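Lysine/ornithine decarboxylase (Selenomonas ruminantium, PDB 5GJP) decarboxylates both L-lysine and L-ornithine with similar efficiency, using pyridoxal 5'-phosphate as cofactor, to give cadaverine and putrescine. Local coordinates at residues K29-Y34 with L59-G64; Y48-N53 with F69-A74; E76-H81 with A106-R111; S270-K275 with I284-I289. All coordinates share one frame; numbering follows the deposited sequence.

Contact 1 of 4, residues K29-Y34 with L59-G64; sequences KVEENY and LSLLAG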
loop_
_atom_site.group_PDB
_atom_site.type_symbol
_atom_site.label_atom_id
_atom_site.label_comp_id
_atom_site.label_asym_id
_atom_site.label_seq_id
_atom_site.Cartn_x
_atom_site.Cartn_y
_atom_site.Cartn_z
ATOM N N LYS A 29 22.563 -9.308 -11.829
ATOM C CA LYS A 29 21.787 -8.556 -12.810
ATOM C C LYS A 29 21.807 -7.071 -12.430
ATOM O O LYS A 29 21.934 -6.216 -13.303
ATOM C CB LYS A 29 20.364 -9.108 -12.945
ATOM C CG LYS A 29 19.471 -8.370 -13.913
ATOM C CD LYS A 29 19.640 -8.776 -15.379
ATOM C CE LYS A 29 19.457 -7.569 -16.296
ATOM N NZ LYS A 29 18.935 -7.744 -17.666
ATOM N N VAL A 30 21.749 -6.764 -11.145
ATOM C CA VAL A 30 21.841 -5.354 -10.729
ATOM C C VAL A 30 23.205 -4.751 -11.129
ATOM O O VAL A 30 23.255 -3.624 -11.627
ATOM C CB VAL A 30 21.562 -5.156 -9.239
ATOM C CG1 VAL A 30 21.739 -3.695 -8.870
ATOM C CG2 VAL A 30 20.158 -5.630 -8.894
ATOM N N GLU A 31 24.286 -5.515 -10.924
ATOM C CA GLU A 31 25.609 -5.134 -11.411
ATOM C C GLU A 31 25.632 -4.945 -12.933
ATOM O O GLU A 31 26.070 -3.919 -13.406
ATOM C CB GLU A 31 26.654 -6.163 -11.000
ATOM C CG GLU A 31 28.060 -5.864 -11.530
ATOM C CD GLU A 31 29.192 -6.226 -10.575
ATOM O OE1 GLU A 31 28.949 -6.585 -9.408
ATOM O OE2 GLU A 31 30.367 -6.111 -10.989
ATOM N N GLU A 32 25.115 -5.915 -13.670
ATOM C CA GLU A 32 25.063 -5.848 -15.123
ATOM C C GLU A 32 24.289 -4.628 -15.653
ATOM O O GLU A 32 24.787 -3.912 -16.505
ATOM C CB GLU A 32 24.580 -7.194 -15.711
ATOM C CG GLU A 32 25.731 -8.227 -15.764
ATOM C CD GLU A 32 25.355 -9.718 -15.600
ATOM O OE1 GLU A 32 24.225 -10.131 -15.973
ATOM O OE2 GLU A 32 26.238 -10.493 -15.114
ATOM N N ASN A 33 23.117 -4.361 -15.103
ATOM C CA ASN A 33 22.386 -3.134 -15.382
ATOM C C ASN A 33 23.164 -1.859 -15.081
ATOM O O ASN A 33 23.164 -0.945 -15.858
ATOM C CB ASN A 33 21.064 -3.096 -14.589
ATOM C CG ASN A 33 20.078 -4.120 -15.075
ATOM O OD1 ASN A 33 20.293 -4.739 -16.107
ATOM N ND2 ASN A 33 19.011 -4.335 -14.314
ATOM N N TYR A 34 23.833 -1.797 -13.967
ATOM C CA TYR A 34 24.619 -0.605 -13.661
ATOM C C TYR A 34 25.742 -0.411 -14.697
ATOM O O TYR A 34 25.865 0.655 -15.288
ATOM C CB TYR A 34 25.163 -0.692 -12.237
ATOM C CG TYR A 34 25.914 0.517 -11.789
ATOM C CD1 TYR A 34 25.256 1.616 -11.220
ATOM C CD2 TYR A 34 27.306 0.567 -11.917
ATOM C CE1 TYR A 34 25.973 2.733 -10.813
ATOM C CE2 TYR A 34 28.026 1.675 -11.505
ATOM C CZ TYR A 34 27.364 2.745 -10.953
ATOM O OH TYR A 34 28.118 3.801 -10.568
ATOM N N LEU A 59 21.688 -1.990 -2.272
ATOM C CA LEU A 59 22.310 -0.697 -1.996
ATOM C C LEU A 59 23.812 -0.825 -1.700
ATOM O O LEU A 59 24.578 0.011 -2.160
ATOM C CB LEU A 59 21.609 0.041 -0.863
ATOM C CG LEU A 59 20.108 0.254 -1.089
ATOM C CD1 LEU A 59 19.427 0.766 0.175
ATOM C CD2 LEU A 59 19.823 1.176 -2.264
ATOM N N SER A 60 24.209 -1.843 -0.927
ATOM C CA SER A 60 25.621 -2.083 -0.613
ATOM C C SER A 60 26.379 -2.361 -1.909
ATOM O O SER A 60 27.462 -1.844 -2.110
ATOM C CB SER A 60 25.835 -3.275 0.331
ATOM O OG SER A 60 25.025 -3.227 1.496
ATOM N N LEU A 61 25.819 -3.170 -2.799
ATOM C CA LEU A 61 26.508 -3.452 -4.062
ATOM C C LEU A 61 26.727 -2.173 -4.900
ATOM O O LEU A 61 27.820 -1.918 -5.367
ATOM C CB LEU A 61 25.716 -4.491 -4.805
ATOM C CG LEU A 61 26.106 -5.155 -6.125
ATOM C CD1 LEU A 61 25.320 -4.572 -7.276
ATOM C CD2 LEU A 61 27.590 -5.133 -6.386
ATOM N N LEU A 62 25.694 -1.356 -5.059
ATOM C CA LEU A 62 25.774 -0.110 -5.876
ATOM C C LEU A 62 26.736 0.906 -5.269
ATOM O O LEU A 62 27.492 1.567 -5.975
ATOM C CB LEU A 62 24.384 0.526 -6.036
ATOM C CG LEU A 62 23.463 -0.278 -6.942
ATOM C CD1 LEU A 62 21.993 -0.012 -6.620
ATOM C CD2 LEU A 62 23.763 -0.015 -8.398
ATOM N N ALA A 63 26.690 1.021 -3.953
ATOM C CA ALA A 63 27.633 1.856 -3.246
ATOM C C ALA A 63 29.075 1.422 -3.566
ATOM O O ALA A 63 29.918 2.250 -3.860
ATOM C CB ALA A 63 27.358 1.787 -1.759
ATOM N N GLY A 64 29.312 0.114 -3.529
ATOM C CA GLY A 64 30.564 -0.512 -3.887
ATOM C C GLY A 64 30.962 -0.333 -5.330
ATOM O O GLY A 64 32.143 -0.232 -5.639
#
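Tyr34 and Leu62 carry the inner side of this helix-helix contact, with Leu62 CD2 lying 3.6 Å from Tyr34 CD1 and also near its CG and CB. The methyl comes in at a slant to the ring. Leu62 itself does not aim straight across, but its branched end swings over to the neighbouring helix, where CD2 also lies beside Val30 CG1 at 4.2 Å. Val30 CG1 is shared with the preceding residue of the facing helix: Leu61 CD1 stands 4.0 Å from it, the two side chains sliding past one another in opposite directions. With its CG anti to the backbone N (chi1 -176°), Leu61 reaches across and splits its methyls, CD1 going to Val30 and CD2 to Glu31. The Glu31 chain crosses Leu61 at about a right angle, with OE1 3.6 Å from Leu61 CD2. The segments belong to helices 27-40 and 56-65 of the pyridoxal-binding barrel; the axes of 29-34 and 59-64 approach to 10.3 Å at a crossing angle of -36°. Behind them, Tyr34 rests on Val46 and Leu62 on Tyr48, both of strand 44-49. No hydrogen bond joins the two segments, so this part of the interface rests on apolar packing, with a carboxylate only at its margin.

Contact 2 of 4, residues Y48-N53 with F69-A74; sequences YAMKAN and FDVASA. With PLP (pyridoxal-5'-phosphate), chain C.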
loop_
_atom_site.group_PDB
_atom_site.type_symbol
_atom_site.label_atom_id
_atom_site.label_comp_id
_atom_site.label_asym_id
_atom_site.label_seq_id
_atom_site.Cartn_x
_atom_site.Cartn_y
_atom_site.Cartn_z
ATOM N N TYR A 48 21.313 6.433 -7.906
ATOM C CA TYR A 48 20.305 5.392 -7.859
ATOM C C TYR A 48 19.095 5.931 -7.113
ATOM O O TYR A 48 19.207 6.270 -5.950
ATOM C CB TYR A 48 20.786 4.109 -7.189
ATOM C CG TYR A 48 19.662 3.096 -7.041
ATOM C CD1 TYR A 48 18.793 2.812 -8.106
ATOM C CD2 TYR A 48 19.454 2.437 -5.835
ATOM C CE1 TYR A 48 17.752 1.902 -7.947
ATOM C CE2 TYR A 48 18.437 1.535 -5.682
ATOM C CZ TYR A 48 17.578 1.269 -6.735
ATOM O OH TYR A 48 16.546 0.347 -6.566
ATOM N N ALA A 49 17.956 6.017 -7.808
ATOM C CA ALA A 49 16.694 6.422 -7.198
ATOM C C ALA A 49 16.161 5.240 -6.389
ATOM O O ALA A 49 15.400 4.402 -6.852
ATOM C CB ALA A 49 15.708 6.890 -8.245
ATOM N N MET A 50 16.567 5.196 -5.142
ATOM C CA MET A 50 16.367 4.038 -4.318
ATOM C C MET A 50 14.915 3.805 -3.970
ATOM O O MET A 50 14.573 2.775 -3.456
ATOM C CB MET A 50 17.250 4.081 -3.086
ATOM C CG MET A 50 17.099 5.307 -2.237
ATOM S SD MET A 50 18.136 5.158 -0.799
ATOM C CE MET A 50 17.263 3.937 0.143
ATOM N N LYS A 51 14.060 4.750 -4.297
ATOM C CA LYS A 51 12.654 4.620 -3.992
ATOM C C LYS A 51 12.066 3.414 -4.707
ATOM O O LYS A 51 11.132 2.817 -4.236
ATOM C CB LYS A 51 11.900 5.903 -4.312
ATOM C CG LYS A 51 11.465 6.045 -5.746
ATOM C CD LYS A 51 11.977 7.332 -6.347
ATOM C CE LYS A 51 11.679 8.514 -5.448
ATOM N NZ LYS A 51 12.836 9.439 -5.365
ATOM N N ALA A 52 12.607 3.091 -5.869
ATOM C CA ALA A 52 12.210 1.908 -6.610
ATOM C C ALA A 52 12.480 0.568 -5.934
ATOM O O ALA A 52 11.657 -0.322 -5.976
ATOM C CB ALA A 52 12.888 1.916 -7.956
ATOM N N ASN A 53 13.657 0.402 -5.363
ATOM C CA ASN A 53 13.968 -0.788 -4.601
ATOM C C ASN A 53 15.062 -0.525 -3.611
ATOM O O ASN A 53 16.197 -0.347 -3.997
ATOM C CB ASN A 53 14.380 -1.928 -5.509
ATOM C CG ASN A 53 14.194 -3.270 -4.863
ATOM O OD1 ASN A 53 13.889 -4.241 -5.517
ATOM N ND2 ASN A 53 14.380 -3.323 -3.576
ATOM N N PHE A 69 23.389 8.021 -4.589
ATOM C CA PHE A 69 22.023 7.737 -4.229
ATOM C C PHE A 69 21.145 8.955 -4.172
ATOM O O PHE A 69 21.500 9.956 -3.595
ATOM C CB PHE A 69 21.986 7.018 -2.902
ATOM C CG PHE A 69 22.695 5.725 -2.933
ATOM C CD1 PHE A 69 24.026 5.656 -2.620
ATOM C CD2 PHE A 69 22.043 4.587 -3.327
ATOM C CE1 PHE A 69 24.690 4.465 -2.674
ATOM C CE2 PHE A 69 22.701 3.390 -3.386
ATOM C CZ PHE A 69 24.025 3.331 -3.061
ATOM N N ASP A 70 19.973 8.834 -4.765
ATOM C CA ASP A 70 18.968 9.861 -4.704
ATOM C C ASP A 70 18.071 9.441 -3.568
ATOM O O ASP A 70 17.499 8.378 -3.594
ATOM C CB ASP A 70 18.226 9.909 -6.043
ATOM C CG ASP A 70 16.814 10.474 -5.949
ATOM O OD1 ASP A 70 16.408 11.065 -4.938
ATOM O OD2 ASP A 70 16.086 10.343 -6.943
ATOM N N VAL A 71 17.940 10.298 -2.571
ATOM C CA VAL A 71 17.142 9.975 -1.412
ATOM C C VAL A 71 15.976 10.932 -1.342
ATOM O O VAL A 71 16.104 12.083 -1.679
ATOM C CB VAL A 71 17.959 10.019 -0.113
ATOM C CG1 VAL A 71 19.208 9.180 -0.245
ATOM C CG2 VAL A 71 18.309 11.438 0.260
ATOM N N ALA A 72 14.824 10.427 -0.951
ATOM C CA ALA A 72 13.611 11.246 -0.903
ATOM C C ALA A 72 12.998 11.473 0.487
ATOM O O ALA A 72 11.996 12.135 0.562
ATOM C CB ALA A 72 12.557 10.652 -1.812
ATOM N N SER A 73 13.589 10.928 1.551
ATOM C CA SER A 73 13.099 11.092 2.935
ATOM C C SER A 73 14.215 10.814 3.972
ATOM O O SER A 73 15.303 10.378 3.617
ATOM C CB SER A 73 11.932 10.138 3.212
ATOM O OG SER A 73 12.371 8.789 3.124
ATOM N N ALA A 74 13.916 11.058 5.241
ATOM C CA ALA A 74 14.804 10.676 6.344
ATOM C C ALA A 74 15.098 9.163 6.355
ATOM O O ALA A 74 16.250 8.750 6.554
ATOM C CB ALA A 74 14.242 11.130 7.700
HETATM N N1 PLP C . 14.296 10.638 -10.073
HETATM C C2 PLP C . 13.460 11.304 -9.265
HETATM C C2A PLP C . 13.779 12.686 -8.787
HETATM C C3 PLP C . 12.214 10.679 -8.833
HETATM O O3 PLP C . 11.384 11.366 -8.034
HETATM C C4 PLP C . 11.910 9.321 -9.309
HETATM C C4A PLP C . 10.668 8.626 -8.916
HETATM O O4A PLP C . 9.666 8.739 -9.586
HETATM C C5 PLP C . 12.911 8.699 -10.199
HETATM C C6 PLP C . 14.052 9.404 -10.517
HETATM C C5A PLP C . 12.720 7.310 -10.737
HETATM O O4P PLP C . 12.277 7.279 -12.077
HETATM P P PLP C . 12.096 5.893 -12.813
HETATM O O1P PLP C . 10.913 6.034 -13.695
HETATM O O2P PLP C . 13.366 5.745 -13.540
HETATM O O3P PLP C . 11.900 4.931 -11.724
#
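In the turn that follows strand 44-49, Lys51 runs over one face of the cofactor, and its tip turns to Asp70 on the neighbouring strand. Its CB points toward segment 69-74, and the chain then bends repeatedly. CG, placed between the backbone N and the carbonyl carbon (chi1 85°), approaches PLP C4A; CD comes closest, 3.2 Å from PLP C4A, and CE passes C4A and O3. The tip, NZ, lies 3.6 Å from PLP O3, beside Ala72 CB, and forms a long salt bridge of 3.7 Å with Asp70 OD2. That oxygen approaches the pyridine from above its face, 3.6 Å from PLP N1 and about as near to C2. Lys51 is, by similarity, the lysine that carries pyridoxal phosphate as a Schiff base, although here its NZ is not bonded to C4A. The strands beneath are neighbours in the parallel barrel sheet, joined as a beta-alpha-beta unit through helix 56-65. Asp70 N donates to Tyr48 O at 2.9 Å, a nearly straight bond (169°). On the sheet face opposite Ala49 and Asp70, Phe69 CE2 meets the edge of the Tyr48 ring, whose OH donates to Asn53 O at 2.7 Å. Asn361 of the second subunit packs on Lys51 and Ala72, placing the site at the dimer interface. An alanine in place of Lys51 would probably leave Asp70 without its long ionic partner and take away the amine that stands over the cofactor near O3. Amine and carboxylate thus sit together over one face of the pyridine ring, NZ nearest O3 and OD2 above N1, where they may influence its charge distribution.

Contact 3 of 4, residues E76-H81 with A106-R111; sequences EMEILH and ADYNVR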
loop_
_atom_site.group_PDB
_atom_site.type_symbol
_atom_site.label_atom_id
_atom_site.label_comp_id
_atom_site.label_asym_id
_atom_site.label_seq_id
_atom_site.Cartn_x
_atom_site.Cartn_y
_atom_site.Cartn_z
ATOM N N GLU A 76 15.200 7.009 3.936
ATOM C CA GLU A 76 16.082 6.569 2.854
ATOM C C GLU A 76 17.523 6.915 3.181
ATOM O O GLU A 76 18.416 6.083 2.994
ATOM C CB GLU A 76 15.634 7.102 1.480
ATOM C CG GLU A 76 14.437 6.323 0.901
ATOM C CD GLU A 76 14.053 6.690 -0.544
ATOM O OE1 GLU A 76 14.576 7.710 -1.069
ATOM O OE2 GLU A 76 13.220 5.953 -1.167
ATOM N N MET A 77 17.731 8.118 3.712
ATOM C CA MET A 77 19.034 8.558 4.255
ATOM C C MET A 77 19.565 7.665 5.405
ATOM O O MET A 77 20.735 7.365 5.472
ATOM C CB MET A 77 18.932 10.004 4.752
ATOM C CG MET A 77 18.912 11.061 3.669
ATOM S SD MET A 77 18.734 12.729 4.374
ATOM C CE MET A 77 17.460 13.445 3.342
ATOM N N GLU A 78 18.669 7.274 6.290
ATOM C CA GLU A 78 18.949 6.499 7.470
ATOM C C GLU A 78 19.467 5.111 7.070
ATOM O O GLU A 78 20.463 4.659 7.620
ATOM C CB GLU A 78 17.654 6.413 8.291
ATOM C CG GLU A 78 17.682 5.630 9.584
ATOM C CD GLU A 78 16.315 5.594 10.304
ATOM O OE1 GLU A 78 16.284 5.637 11.560
ATOM O OE2 GLU A 78 15.253 5.501 9.632
ATOM N N ILE A 79 18.807 4.440 6.118
ATOM C CA ILE A 79 19.244 3.096 5.742
ATOM C C ILE A 79 20.580 3.172 5.021
ATOM O O ILE A 79 21.413 2.339 5.248
ATOM C CB ILE A 79 18.212 2.196 4.961
ATOM C CG1 ILE A 79 18.361 2.266 3.454
ATOM C CG2 ILE A 79 16.772 2.443 5.383
ATOM C CD1 ILE A 79 17.521 1.218 2.748
ATOM N N LEU A 80 20.772 4.156 4.140
ATOM C CA LEU A 80 22.080 4.370 3.527
ATOM C C LEU A 80 23.167 4.580 4.615
ATOM O O LEU A 80 24.173 3.898 4.619
ATOM C CB LEU A 80 22.039 5.544 2.568
ATOM C CG LEU A 80 21.314 5.326 1.237
ATOM C CD1 LEU A 80 21.431 6.564 0.358
ATOM C CD2 LEU A 80 21.825 4.111 0.483
ATOM N N HIS A 81 22.897 5.476 5.563
ATOM C CA HIS A 81 23.766 5.693 6.675
ATOM C C HIS A 81 24.222 4.426 7.439
ATOM O O HIS A 81 25.390 4.334 7.825
ATOM C CB HIS A 81 23.159 6.661 7.658
ATOM C CG HIS A 81 24.164 7.228 8.602
ATOM N ND1 HIS A 81 24.246 6.847 9.923
ATOM C CD2 HIS A 81 25.163 8.116 8.402
ATOM C CE1 HIS A 81 25.217 7.519 10.507
ATOM N NE2 HIS A 81 25.795 8.284 9.605
ATOM N N ALA A 106 20.942 17.524 7.426
ATOM C CA ALA A 106 21.870 18.283 8.250
ATOM C C ALA A 106 22.796 17.350 9.048
ATOM O O ALA A 106 23.991 17.524 9.010
ATOM C CB ALA A 106 21.129 19.253 9.160
ATOM N N ASP A 107 22.246 16.339 9.716
ATOM C CA ASP A 107 23.046 15.424 10.544
ATOM C C ASP A 107 24.009 14.525 9.751
ATOM O O ASP A 107 25.061 14.179 10.247
ATOM C CB ASP A 107 22.159 14.540 11.422
ATOM C CG ASP A 107 21.366 15.325 12.460
ATOM O OD1 ASP A 107 21.734 16.486 12.773
ATOM O OD2 ASP A 107 20.366 14.762 12.975
ATOM N N TYR A 108 23.663 14.153 8.527
ATOM C CA TYR A 108 24.529 13.291 7.718
ATOM C C TYR A 108 25.361 14.075 6.684
ATOM O O TYR A 108 26.032 13.466 5.838
ATOM C CB TYR A 108 23.682 12.218 7.009
ATOM C CG TYR A 108 22.819 11.338 7.913
ATOM C CD1 TYR A 108 23.324 10.781 9.094
ATOM C CD2 TYR A 108 21.511 10.994 7.553
ATOM C CE1 TYR A 108 22.558 9.923 9.903
ATOM C CE2 TYR A 108 20.727 10.148 8.369
ATOM C CZ TYR A 108 21.270 9.616 9.536
ATOM O OH TYR A 108 20.528 8.795 10.331
ATOM N N ASN A 109 25.339 15.412 6.753
ATOM C CA ASN A 109 26.053 16.270 5.790
ATOM C C ASN A 109 25.683 15.987 4.312
ATOM O O ASN A 109 26.541 15.967 3.414
ATOM C CB ASN A 109 27.568 16.220 6.027
ATOM C CG ASN A 109 28.323 17.319 5.274
ATOM O OD1 ASN A 109 28.251 18.504 5.608
ATOM N ND2 ASN A 109 29.038 16.916 4.237
ATOM N N VAL A 110 24.381 15.809 4.055
ATOM C CA VAL A 110 23.877 15.883 2.681
ATOM C C VAL A 110 23.963 17.346 2.264
ATOM O O VAL A 110 23.532 18.230 3.002
ATOM C CB VAL A 110 22.423 15.394 2.545
ATOM C CG1 VAL A 110 21.931 15.526 1.099
ATOM C CG2 VAL A 110 22.312 13.980 3.040
ATOM N N ARG A 111 24.541 17.591 1.104
ATOM C CA ARG A 111 24.769 18.942 0.611
ATOM C C ARG A 111 24.244 19.164 -0.801
ATOM O O ARG A 111 24.548 20.169 -1.409
ATOM C CB ARG A 111 26.273 19.247 0.664
ATOM C CG ARG A 111 26.801 19.593 2.056
ATOM C CD ARG A 111 28.232 20.152 2.032
ATOM N NE ARG A 111 28.570 20.859 0.786
ATOM C CZ ARG A 111 28.366 22.154 0.520
ATOM N NH1 ARG A 111 27.833 22.971 1.428
ATOM N NH2 ARG A 111 28.722 22.641 -0.678
#
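This is a partly buried aromatic contact on the outer side of the barrel, between helix 74-82 and the turn that ends helix 99-107. His81 and Tyr108 form an offset stack, with centroids 4.1 Å apart and planes inclined by 24°. Tyr108 CE1 sits over the centre of the imidazole, while His81 CD2 comes to 3.3 Å from Tyr108 CD1. Extending the same overlap, His81 CB makes a CH-pi contact over the tyrosine face. The His81 ring gains this position because its CG is anti to the backbone N (chi1 -163°), which carries the imidazole out toward the turn. The tyrosine is presented by a Schellman motif: Asn109, with positive phi, is its C-prime residue, and the chain leaves the helix just as Tyr108 projects. Met77 CB meets the tyrosine at its edge, 3.9 Å from Tyr108 CD2. Farther along the methionine, SD touches Val110 CG2 at 4.0 Å, the two side chains crossing at about a right angle, and both residues lean on Met90 of strand 90-92. Tyr108 OH reaches the backbone of Glu78, 4.0 Å from Glu78 CA, whereas the Glu78 carboxylate turns elsewhere and bonds through OE2 to Tyr364 OH of the second subunit.

Contact 4 of 4, residues S270-K275 with I284-I289; sequences SVIGTK and ILDEGI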
loop_
_atom_site.group_PDB
_atom_site.type_symbol
_atom_site.label_atom_id
_atom_site.label_comp_id
_atom_site.label_asym_id
_atom_site.label_seq_id
_atom_site.Cartn_x
_atom_site.Cartn_y
_atom_site.Cartn_z
ATOM N N SER A 270 2.381 -19.316 -4.797
ATOM C CA SER A 270 1.676 -20.579 -4.932
ATOM C C SER A 270 0.232 -20.324 -5.237
ATOM O O SER A 270 -0.321 -19.331 -4.790
ATOM C CB SER A 270 1.762 -21.394 -3.635
ATOM O OG SER A 270 3.087 -21.810 -3.372
ATOM N N VAL A 271 -0.384 -21.229 -5.991
ATOM C CA VAL A 271 -1.836 -21.255 -6.116
ATOM C C VAL A 271 -2.413 -21.885 -4.836
ATOM O O VAL A 271 -2.055 -23.020 -4.479
ATOM C CB VAL A 271 -2.287 -22.036 -7.357
ATOM C CG1 VAL A 271 -3.805 -22.213 -7.365
ATOM C CG2 VAL A 271 -1.841 -21.297 -8.623
ATOM N N ILE A 272 -3.281 -21.146 -4.140
ATOM C CA ILE A 272 -3.856 -21.623 -2.879
ATOM C C ILE A 272 -5.333 -21.931 -2.925
ATOM O O ILE A 272 -5.836 -22.483 -1.962
ATOM C CB ILE A 272 -3.602 -20.650 -1.733
ATOM C CG1 ILE A 272 -4.283 -19.297 -1.972
ATOM C CG2 ILE A 272 -2.111 -20.457 -1.558
ATOM C CD1 ILE A 272 -4.117 -18.334 -0.807
ATOM N N GLY A 273 -6.027 -21.578 -4.007
ATOM C CA GLY A 273 -7.442 -21.956 -4.164
ATOM C C GLY A 273 -7.857 -21.917 -5.620
ATOM O O GLY A 273 -7.322 -21.124 -6.414
ATOM N N THR A 274 -8.821 -22.740 -5.988
ATOM C CA THR A 274 -9.340 -22.719 -7.348
ATOM C C THR A 274 -10.826 -22.453 -7.318
ATOM O O THR A 274 -11.485 -22.750 -6.352
ATOM C CB THR A 274 -9.071 -24.020 -8.121
ATOM O OG1 THR A 274 -9.590 -25.131 -7.397
ATOM C CG2 THR A 274 -7.601 -24.218 -8.346
ATOM N N LYS A 275 -11.333 -21.832 -8.365
ATOM C CA LYS A 275 -12.753 -21.589 -8.491
ATOM C C LYS A 275 -13.239 -21.985 -9.865
ATOM O O LYS A 275 -13.466 -21.143 -10.712
ATOM C CB LYS A 275 -13.085 -20.126 -8.220
ATOM C CG LYS A 275 -13.703 -19.868 -6.866
ATOM C CD LYS A 275 -13.582 -18.409 -6.483
ATOM C CE LYS A 275 -12.914 -18.245 -5.130
ATOM N NZ LYS A 275 -13.145 -19.404 -4.236
ATOM N N ILE A 284 -6.696 -18.405 -7.249
ATOM C CA ILE A 284 -6.310 -17.534 -6.149
ATOM C C ILE A 284 -4.859 -17.794 -5.746
ATOM O O ILE A 284 -4.516 -18.917 -5.380
ATOM C CB ILE A 284 -7.220 -17.720 -4.926
ATOM C CG1 ILE A 284 -8.683 -17.496 -5.301
ATOM C CG2 ILE A 284 -6.831 -16.746 -3.809
ATOM C CD1 ILE A 284 -8.992 -16.096 -5.800
ATOM N N LEU A 285 -4.025 -16.757 -5.821
ATOM C CA LEU A 285 -2.606 -16.826 -5.421
ATOM C C LEU A 285 -2.354 -16.317 -3.990
ATOM O O LEU A 285 -3.179 -15.594 -3.426
ATOM C CB LEU A 285 -1.809 -15.942 -6.357
ATOM C CG LEU A 285 -1.991 -16.215 -7.841
ATOM C CD1 LEU A 285 -1.222 -15.150 -8.581
ATOM C CD2 LEU A 285 -1.466 -17.578 -8.217
ATOM N N ASP A 286 -1.178 -16.610 -3.457
ATOM C CA ASP A 286 -0.782 -16.134 -2.133
ATOM C C ASP A 286 -0.077 -14.773 -2.070
ATOM O O ASP A 286 0.292 -14.326 -1.007
ATOM C CB ASP A 286 -0.038 -17.207 -1.318
ATOM C CG ASP A 286 1.246 -17.673 -1.953
ATOM O OD1 ASP A 286 1.728 -17.064 -2.913
ATOM O OD2 ASP A 286 1.784 -18.677 -1.474
ATOM N N GLU A 287 0.110 -14.129 -3.213
ATOM C CA GLU A 287 0.515 -12.733 -3.248
ATOM C C GLU A 287 -0.477 -11.931 -4.078
ATOM O O GLU A 287 -0.963 -12.389 -5.079
ATOM C CB GLU A 287 1.946 -12.553 -3.742
ATOM C CG GLU A 287 2.436 -11.114 -3.700
ATOM C CD GLU A 287 2.980 -10.692 -2.347
ATOM O OE1 GLU A 287 2.668 -11.338 -1.342
ATOM O OE2 GLU A 287 3.717 -9.701 -2.276
ATOM N N GLY A 288 -0.778 -10.725 -3.626
ATOM C CA GLY A 288 -1.927 -9.970 -4.076
ATOM C C GLY A 288 -1.731 -8.481 -4.256
ATOM O O GLY A 288 -0.629 -7.976 -4.172
ATOM N N ILE A 289 -2.818 -7.793 -4.557
ATOM C CA ILE A 289 -2.787 -6.388 -4.854
ATOM C C ILE A 289 -2.379 -5.517 -3.655
ATOM O O ILE A 289 -2.088 -4.340 -3.826
ATOM C CB ILE A 289 -4.179 -5.939 -5.409
ATOM C CG1 ILE A 289 -4.035 -4.792 -6.431
ATOM C CG2 ILE A 289 -5.176 -5.614 -4.274
ATOM C CD1 ILE A 289 -5.048 -4.856 -7.562
#
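Ile272 lies across Ile284 and Asp286, its CG1 4.0 Å from Ile284 CG2 and its CG2 3.9 Å from Asp286 CB. The two strands form a beta hairpin, 265-275 with 282-285, interrupted here by a classic beta bulge in which Ile272 and Gly273 both face Ile284. Ile284 O accepts a bond from Ile272 N at 2.8 Å and a weak one from Gly273 N, while Ile284 N returns a bond to Gly273 O at 2.9 Å. Beyond the bulge, Val271 and Leu285 are a non-hydrogen-bonded pair, Val271 CG2 meeting Leu285 CD2 at 3.8 Å. Asp286, just past the strand, folds its carboxylate back over strand 265-275: with chi1 at 61°, CG stands between its own N and carbonyl carbon, bringing the acid to Ser270 N. OD2 receives a weak bond from that N and is also held by Thr20, which bonds to Ser270 OG as well. An alanine at Asp286 would probably leave Ser270 N without its carboxylate acceptor and Thr20 without one of its partners. This sheet also faces the dimer mate: Ile272 O accepts a bond from Lys123 NZ of the second subunit, and Ile284 packs on Lys151 there. Next to the carboxylate, the backbone closes the pair, Asp286 N donating to Ser270 O at 3.1 Å nearly in line with the carbonyl bond (169°).

Contacts 1, 2 and 3 lie within the pyridoxal-binding barrel, whereas contact 4 belongs to the mixed beta sheet, its centre about 31 Å from that of contact 2. Contacts 1 and 2 alternate along the chain and share the unit of strand 44-49, helix 56-65 and strand 68-71, with centres about 14 Å apart. Contact 3 follows, about 11 Å from contact 2 between centres, since helix 74-82 directly succeeds strand 68-71. The three form a continuous body, Leu59 touching Tyr48, Phe69, Ile79 and Leu80. Contacts 2, 3 and 4 all reach the second subunit, consistent with an enzyme whose active sites are shared across the homodimer.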